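Long-range contact in 2,3-dihydroxybenzoate-AMP ligase (Bacillus subtilis, PDB 1MDB), which is a ligase-type enzyme of the AMP-binding (ANL) family that holds adenosine monophosphate and 2,3-dihydroxy-benzoic acid in this model: residues E122-D130 / L151-E159. Sequence-based numbering, arbitrary orientation.
Sequences EAAAYIIPD and LKNIIVAGE
The Tyr126 ring meets Ile154 CD1 at its edge, in plane, with CD1 3.8 Å from Tyr126 CD1, while Ile128 CG2 from its own strand lies over one face, displaced toward the rim. With CG anti to the backbone N (chi1 178°) the ring runs out beside its own carbonyl carbon; CB touches Ile154 CD1 and Leu151 CD2, and the hydroxyl bonds Gln81. Strands 125-129 and 154-157 are parallel neighbours joined by a right-handed beta-alpha-beta crossover through helix 137-147, in a sheet of the AMP-binding domain; their axes diverge by 24°. Tyr126, Ile128, Ile154 and Val156 face that helix, where Val156 CG2 lies 3.9 Å from Ile128 CG1. On the other face, toward Phe67 of helix 53-70, Ile127 and Ile155 run side by side, CG1 of Ile127 4.0 Å from CB of Ile155. The parallel ladder is regular: the N of Tyr126 and of Ile128 donates to Asn153 O and Ile155 O, and the N of Ile155 and of Ala157 donates back to Tyr126 O and Ile128 O. At the start of the pairing, Ala124 O accepts from Asn153 ND2 at 3.2 Å and from a water that also takes the Lys152 N-H. The far end is less regular, since Asp130 N sits 45° above the carbonyl plane of Ala157. There Asp130 OD2 reaches past Gly158 and receives Glu159 N on the anti side at 3.0 Å, somewhat out of the carboxylate plane.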
ATOM      1  N   GLU A 122     -16.661   3.885 -14.960  1.00 33.81           N
ATOM      2  CA  GLU A 122     -17.076   4.462 -16.235  1.00 34.37           C
ATOM      3  C   GLU A 122     -15.894   5.254 -16.787  1.00 33.25           C
ATOM      4  O   GLU A 122     -16.024   6.417 -17.166  1.00 35.12           O
ATOM      5  CB  GLU A 122     -18.294   5.380 -16.024  1.00 37.08           C
ATOM      6  CG  GLU A 122     -19.580   4.626 -15.655  1.00 41.85           C
ATOM      7  CD  GLU A 122     -20.603   5.481 -14.905  1.00 44.10           C
ATOM      8  OE1 GLU A 122     -20.928   6.590 -15.371  1.00 46.68           O
ATOM      9  OE2 GLU A 122     -21.088   5.037 -13.845  1.00 45.44           O
ATOM     10  N   ALA A 123     -14.742   4.597 -16.823  1.00 30.85           N
ATOM     11  CA  ALA A 123     -13.493   5.191 -17.284  1.00 30.91           C
ATOM     12  C   ALA A 123     -13.524   5.738 -18.707  1.00 31.18           C
ATOM     13  O   ALA A 123     -14.052   5.100 -19.625  1.00 30.63           O
ATOM     14  CB  ALA A 123     -12.364   4.168 -17.150  1.00 29.32           C
ATOM     15  N   ALA A 124     -12.936   6.919 -18.877  1.00 31.67           N
ATOM     16  CA  ALA A 124     -12.856   7.575 -20.180  1.00 31.34           C
ATOM     17  C   ALA A 124     -11.571   7.177 -20.894  1.00 30.82           C
ATOM     18  O   ALA A 124     -11.432   7.374 -22.111  1.00 31.26           O
ATOM     19  CB  ALA A 124     -12.900   9.085 -20.008  1.00 30.87           C
ATOM     20  N   ALA A 125     -10.628   6.626 -20.132  1.00 29.16           N
ATOM     21  CA  ALA A 125      -9.346   6.207 -20.682  1.00 26.19           C
ATOM     22  C   ALA A 125      -8.659   5.152 -19.818  1.00 25.65           C
ATOM     23  O   ALA A 125      -8.929   5.015 -18.618  1.00 25.58           O
ATOM     24  CB  ALA A 125      -8.439   7.424 -20.865  1.00 27.01           C
ATOM     25  N   TYR A 126      -7.779   4.389 -20.451  1.00 26.18           N
ATOM     26  CA  TYR A 126      -7.032   3.314 -19.797  1.00 25.76           C
ATOM     27  C   TYR A 126      -5.597   3.573 -20.199  1.00 26.13           C
ATOM     28  O   TYR A 126      -5.288   3.639 -21.391  1.00 26.94           O
ATOM     29  CB  TYR A 126      -7.507   1.959 -20.340  1.00 26.72           C
ATOM     30  CG  TYR A 126      -6.811   0.707 -19.811  1.00 25.94           C
ATOM     31  CD1 TYR A 126      -6.773  -0.453 -20.584  1.00 26.66           C
ATOM     32  CD2 TYR A 126      -6.233   0.666 -18.545  1.00 25.35           C
ATOM     33  CE1 TYR A 126      -6.181  -1.615 -20.121  1.00 25.21           C
ATOM     34  CE2 TYR A 126      -5.638  -0.495 -18.070  1.00 23.18           C
ATOM     35  CZ  TYR A 126      -5.617  -1.636 -18.867  1.00 26.48           C
ATOM     36  OH  TYR A 126      -5.051  -2.808 -18.414  1.00 26.11           O
ATOM     37  N   ILE A 127      -4.726   3.744 -19.213  1.00 25.92           N
ATOM     38  CA  ILE A 127      -3.315   4.022 -19.478  1.00 27.13           C
ATOM     39  C   ILE A 127      -2.401   2.881 -19.015  1.00 27.62           C
ATOM     40  O   ILE A 127      -2.375   2.530 -17.830  1.00 27.89           O
ATOM     41  CB  ILE A 127      -2.899   5.333 -18.794  1.00 25.09           C
ATOM     42  CG1 ILE A 127      -3.792   6.475 -19.303  1.00 25.54           C
ATOM     43  CG2 ILE A 127      -1.431   5.631 -19.072  1.00 27.20           C
ATOM     44  CD1 ILE A 127      -3.466   7.846 -18.703  1.00 22.48           C
ATOM     45  N   ILE A 128      -1.647   2.321 -19.959  1.00 26.37           N
ATOM     46  CA  ILE A 128      -0.749   1.196 -19.690  1.00 27.36           C
ATOM     47  C   ILE A 128       0.626   1.332 -20.345  1.00 29.67           C
ATOM     48  O   ILE A 128       0.834   2.169 -21.229  1.00 29.71           O
ATOM     49  CB  ILE A 128      -1.321  -0.120 -20.251  1.00 26.74           C
ATOM     50  CG1 ILE A 128      -1.655   0.071 -21.736  1.00 27.21           C
ATOM     51  CG2 ILE A 128      -2.545  -0.566 -19.462  1.00 29.17           C
ATOM     52  CD1 ILE A 128      -1.910  -1.220 -22.486  1.00 25.21           C
ATOM     53  N   PRO A 129       1.596   0.519 -19.895  1.00 29.32           N
ATOM     54  CA  PRO A 129       2.929   0.579 -20.501  1.00 30.49           C
ATOM     55  C   PRO A 129       2.801  -0.413 -21.660  1.00 32.11           C
ATOM     56  O   PRO A 129       1.793  -1.120 -21.743  1.00 33.37           O
ATOM     57  CB  PRO A 129       3.835   0.059 -19.387  1.00 31.59           C
ATOM     58  CG  PRO A 129       2.957  -0.981 -18.712  1.00 30.03           C
ATOM     59  CD  PRO A 129       1.606  -0.281 -18.655  1.00 27.18           C
ATOM     60  N   ASP A 130       3.771  -0.474 -22.565  1.00 33.47           N
ATOM     61  CA  ASP A 130       3.660  -1.444 -23.650  1.00 33.73           C
ATOM     62  C   ASP A 130       3.818  -2.849 -23.079  1.00 33.64           C
ATOM     63  O   ASP A 130       3.007  -3.738 -23.328  1.00 33.41           O
ATOM     64  CB  ASP A 130       4.726  -1.205 -24.733  1.00 34.77           C
ATOM     65  CG  ASP A 130       6.082  -0.827 -24.162  1.00 36.70           C
ATOM     66  OD1 ASP A 130       6.371  -1.167 -22.996  1.00 37.75           O
ATOM     67  OD2 ASP A 130       6.873  -0.193 -24.893  1.00 38.21           O
ATOM     68  N   LEU A 151     -14.776   1.692 -24.424  1.00 40.61           N
ATOM     69  CA  LEU A 151     -13.487   2.218 -23.968  1.00 39.63           C
ATOM     70  C   LEU A 151     -12.638   2.454 -25.210  1.00 40.13           C
ATOM     71  O   LEU A 151     -12.037   1.516 -25.735  1.00 42.92           O
ATOM     72  CB  LEU A 151     -12.794   1.204 -23.050  1.00 37.78           C
ATOM     73  CG  LEU A 151     -11.381   1.554 -22.552  1.00 38.19           C
ATOM     74  CD1 LEU A 151     -11.439   2.821 -21.721  1.00 34.41           C
ATOM     75  CD2 LEU A 151     -10.807   0.397 -21.728  1.00 34.55           C
ATOM     76  N   LYS A 152     -12.575   3.695 -25.685  1.00 39.55           N
ATOM     77  CA  LYS A 152     -11.814   3.980 -26.902  1.00 39.25           C
ATOM     78  C   LYS A 152     -10.507   4.749 -26.773  1.00 37.62           C
ATOM     79  O   LYS A 152      -9.830   4.995 -27.779  1.00 37.52           O
ATOM     80  CB  LYS A 152     -12.712   4.677 -27.923  1.00 42.63           C
ATOM     81  CG  LYS A 152     -13.735   3.739 -28.552  1.00 46.94           C
ATOM     82  CD  LYS A 152     -14.598   4.448 -29.581  1.00 47.89           C
ATOM     83  CE  LYS A 152     -15.401   5.568 -28.942  1.00 49.97           C
ATOM     84  NZ  LYS A 152     -16.386   6.152 -29.894  1.00 51.37           N
ATOM     85  N   ASN A 153     -10.146   5.136 -25.555  1.00 33.21           N
ATOM     86  CA  ASN A 153      -8.892   5.846 -25.361  1.00 31.29           C
ATOM     87  C   ASN A 153      -7.927   4.968 -24.572  1.00 29.67           C
ATOM     88  O   ASN A 153      -7.895   5.001 -23.344  1.00 28.56           O
ATOM     89  CB  ASN A 153      -9.132   7.176 -24.645  1.00 33.46           C
ATOM     90  CG  ASN A 153      -9.951   8.143 -25.489  1.00 38.67           C
ATOM     91  OD1 ASN A 153      -9.738   8.251 -26.697  1.00 39.58           O
ATOM     92  ND2 ASN A 153     -10.886   8.856 -24.855  1.00 39.05           N
ATOM     93  N   ILE A 154      -7.169   4.155 -25.301  1.00 28.82           N
ATOM     94  CA  ILE A 154      -6.185   3.255 -24.711  1.00 27.74           C
ATOM     95  C   ILE A 154      -4.853   3.921 -24.958  1.00 26.16           C
ATOM     96  O   ILE A 154      -4.409   4.016 -26.098  1.00 26.39           O
ATOM     97  CB  ILE A 154      -6.175   1.876 -25.405  1.00 29.27           C
ATOM     98  CG1 ILE A 154      -7.547   1.215 -25.284  1.00 26.74           C
ATOM     99  CG2 ILE A 154      -5.072   0.999 -24.804  1.00 27.92           C
ATOM    100  CD1 ILE A 154      -7.988   0.975 -23.882  1.00 29.97           C
ATOM    101  N   ILE A 155      -4.225   4.397 -23.891  1.00 26.73           N
ATOM    102  CA  ILE A 155      -2.950   5.094 -24.007  1.00 26.47           C
ATOM    103  C   ILE A 155      -1.799   4.216 -23.526  1.00 28.24           C
ATOM    104  O   ILE A 155      -1.853   3.634 -22.434  1.00 30.33           O
ATOM    105  CB  ILE A 155      -2.994   6.403 -23.207  1.00 26.81           C
ATOM    106  CG1 ILE A 155      -4.165   7.256 -23.712  1.00 27.67           C
ATOM    107  CG2 ILE A 155      -1.664   7.130 -23.322  1.00 23.73           C
ATOM    108  CD1 ILE A 155      -4.588   8.391 -22.773  1.00 27.71           C
ATOM    109  N   VAL A 156      -0.758   4.127 -24.345  1.00 27.04           N
ATOM    110  CA  VAL A 156       0.386   3.285 -24.038  1.00 26.30           C
ATOM    111  C   VAL A 156       1.695   4.035 -23.929  1.00 28.80           C
ATOM    112  O   VAL A 156       2.090   4.758 -24.851  1.00 30.36           O
ATOM    113  CB  VAL A 156       0.573   2.202 -25.115  1.00 25.59           C
ATOM    114  CG1 VAL A 156       1.723   1.285 -24.738  1.00 25.96           C
ATOM    115  CG2 VAL A 156      -0.720   1.423 -25.300  1.00 25.78           C
ATOM    116  N   ALA A 157       2.376   3.872 -22.800  1.00 28.05           N
ATOM    117  CA  ALA A 157       3.667   4.510 -22.645  1.00 29.89           C
ATOM    118  C   ALA A 157       4.619   3.488 -23.242  1.00 31.09           C
ATOM    119  O   ALA A 157       4.909   2.462 -22.628  1.00 30.76           O
ATOM    120  CB  ALA A 157       3.984   4.770 -21.163  1.00 31.52           C
ATOM    121  N   GLY A 158       5.070   3.765 -24.463  1.00 34.10           N
ATOM    122  CA  GLY A 158       5.964   2.863 -25.169  1.00 36.27           C
ATOM    123  C   GLY A 158       5.380   2.571 -26.542  1.00 38.13           C
ATOM    124  O   GLY A 158       4.653   3.401 -27.093  1.00 37.82           O
ATOM    125  N   GLU A 159       5.681   1.398 -27.095  1.00 36.83           N
ATOM    126  CA  GLU A 159       5.165   1.020 -28.406  1.00 37.61           C
ATOM    127  C   GLU A 159       3.669   0.730 -28.296  1.00 37.29           C
ATOM    128  O   GLU A 159       3.258  -0.339 -27.839  1.00 35.99           O
ATOM    129  CB  GLU A 159       5.905  -0.211 -28.932  1.00 39.99           C
ATOM    130  CG  GLU A 159       5.440  -0.676 -30.300  1.00 45.47           C
ATOM    131  CD  GLU A 159       5.541   0.419 -31.352  1.00 47.29           C
ATOM    132  OE1 GLU A 159       6.655   0.955 -31.535  1.00 49.03           O
ATOM    133  OE2 GLU A 159       4.509   0.740 -31.990  1.00 49.32           O
TER
HETATM  134  O   HOH W   1     -13.031   6.166 -24.425  1.00 34.57           O